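Local coordinates for protein fatty acid CoA ligase (PDB 6SQ8) that belongs to the adenylate-forming (ANL) superfamily of AMP-binding enzymes and holds adenosine monophosphate in this model, at residues Leu37-Leu42 and Gln71-His76. Residues are numbered along the deposited sequence; the frame is centred on the assembly and turned at random.
Sequences LLAHAL and QAIGCH
I73 meets helix 28-44 with both arms of its branched side chain, and the contact is made by van der Waals packing, mostly between apolar side chains. Its CG2 methyl lies 3.7 Å from A39 CB, while the other arm ends at CD1, 3.7 Å from L42 CB. A39 and L42 stand three residues apart, nearly one helical turn, and isoleucine suits this spacing because it has a short arm, CG2, for A39 and a longer one, CG1-CD1, for L42. With chi1 of I73 at 74°, CG1 sits between the backbone N and the carbonyl carbon, which lets CD1 reach L42 while CG2 meets A39. At A39 the small methyl lets the two backbones come close, with A39 CA and I73 CA 6.3 Å apart; CG2 also rests against the A39 carbonyl oxygen. L42 offers its CB to CD1, and its longer side chain reaches V70, nearly one turn earlier on helix 61-72. L38 packs on A65 and A69 of that same helix, so these leucines extend the apolar seam beyond I73.

Backbone hydrogen bonds within the turn hold I73 in position. Helix 61-72 closes in a Schellman motif: G74 N donates to Q71 O at 3.0 Å, and C75 N to V70 O. G74 is the C-prime residue, and its positive phi (70°) is readily adopted by glycine, which lacks a CB. The chain then enters strand 76-79, an edge strand, within this chain, of a parallel sheet in the AMP-binding region, where H76 pairs through its backbone with V53 of the adjacent strand.

Three polar atoms here find partners elsewhere: I73 O accepts from R149 NE, and the buried amide of Q71 hydrogen-bonds through OE1 to Q211 NE2 and through NE2 to A156 O.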
# COMPACT_ATOMS: atom_id res chain seq x y z
N LEU A 37 -13.36 7.17 -24.94
CA LEU A 37 -12.41 7.90 -25.76
C LEU A 37 -11.02 7.23 -25.71
O LEU A 37 -10.46 6.88 -26.74
CB LEU A 37 -12.35 9.33 -25.24
CG LEU A 37 -11.71 10.35 -26.19
CD1 LEU A 37 -12.42 11.70 -26.06
CD2 LEU A 37 -10.22 10.49 -25.95
N LEU A 38 -10.49 7.07 -24.50
CA LEU A 38 -9.16 6.54 -24.31
C LEU A 38 -9.10 5.08 -24.77
O LEU A 38 -8.08 4.65 -25.32
CB LEU A 38 -8.81 6.63 -22.82
CG LEU A 38 -8.60 8.03 -22.26
CD1 LEU A 38 -8.42 7.98 -20.77
CD2 LEU A 38 -7.38 8.65 -22.87
N ALA A 39 -10.18 4.33 -24.52
CA ALA A 39 -10.27 2.94 -24.92
C ALA A 39 -10.12 2.84 -26.45
O ALA A 39 -9.27 2.12 -26.94
CB ALA A 39 -11.57 2.36 -24.45
N HIS A 40 -10.94 3.60 -27.16
CA HIS A 40 -10.91 3.64 -28.63
C HIS A 40 -9.51 4.04 -29.13
O HIS A 40 -8.93 3.37 -29.98
CB HIS A 40 -12.01 4.58 -29.14
CG HIS A 40 -12.09 4.61 -30.63
ND1 HIS A 40 -11.37 5.50 -31.42
CD2 HIS A 40 -12.85 3.88 -31.48
CE1 HIS A 40 -11.66 5.30 -32.68
NE2 HIS A 40 -12.55 4.30 -32.75
N ALA A 41 -8.94 5.12 -28.58
CA ALA A 41 -7.64 5.62 -29.00
C ALA A 41 -6.54 4.56 -28.85
O ALA A 41 -5.66 4.44 -29.71
CB ALA A 41 -7.31 6.86 -28.22
N LEU A 42 -6.57 3.81 -27.74
CA LEU A 42 -5.54 2.78 -27.43
C LEU A 42 -5.72 1.58 -28.37
O LEU A 42 -4.74 0.99 -28.82
CB LEU A 42 -5.69 2.33 -25.97
CG LEU A 42 -5.24 3.32 -24.90
CD1 LEU A 42 -5.86 2.95 -23.56
CD2 LEU A 42 -3.74 3.34 -24.78
N GLN A 71 -7.80 -1.59 -18.89
CA GLN A 71 -8.34 -2.87 -18.41
C GLN A 71 -9.52 -3.30 -19.29
O GLN A 71 -9.63 -4.46 -19.65
CB GLN A 71 -8.69 -2.76 -16.92
CG GLN A 71 -7.45 -2.78 -16.03
CD GLN A 71 -7.76 -2.44 -14.59
OE1 GLN A 71 -8.75 -1.79 -14.29
NE2 GLN A 71 -6.90 -2.89 -13.69
N ALA A 72 -10.39 -2.34 -19.62
CA ALA A 72 -11.55 -2.56 -20.50
C ALA A 72 -11.12 -3.17 -21.84
O ALA A 72 -11.78 -4.07 -22.33
CB ALA A 72 -12.28 -1.26 -20.72
N ILE A 73 -10.00 -2.70 -22.41
CA ILE A 73 -9.53 -3.17 -23.73
C ILE A 73 -8.67 -4.43 -23.58
O ILE A 73 -7.86 -4.76 -24.46
CB ILE A 73 -8.79 -2.08 -24.54
CG1 ILE A 73 -7.39 -1.80 -24.00
CG2 ILE A 73 -9.64 -0.83 -24.69
CD1 ILE A 73 -6.48 -1.17 -24.99
N GLY A 74 -8.84 -5.15 -22.46
CA GLY A 74 -8.22 -6.45 -22.29
C GLY A 74 -6.70 -6.39 -22.12
O GLY A 74 -6.05 -7.40 -22.27
N CYS A 75 -6.16 -5.23 -21.75
CA CYS A 75 -4.73 -5.11 -21.41
C CYS A 75 -4.52 -5.09 -19.89
O CYS A 75 -5.48 -4.96 -19.12
CB CYS A 75 -4.14 -3.85 -22.04
SG CYS A 75 -3.99 -3.99 -23.84
N HIS A 76 -3.27 -5.24 -19.46
CA HIS A 76 -2.93 -5.15 -18.05
C HIS A 76 -2.19 -3.83 -17.77
O HIS A 76 -1.18 -3.51 -18.39
CB HIS A 76 -2.19 -6.40 -17.56
CG HIS A 76 -0.84 -6.64 -18.13
ND1 HIS A 76 -0.60 -7.63 -19.07
CD2 HIS A 76 0.36 -6.10 -17.84
CE1 HIS A 76 0.69 -7.67 -19.36
NE2 HIS A 76 1.30 -6.73 -18.62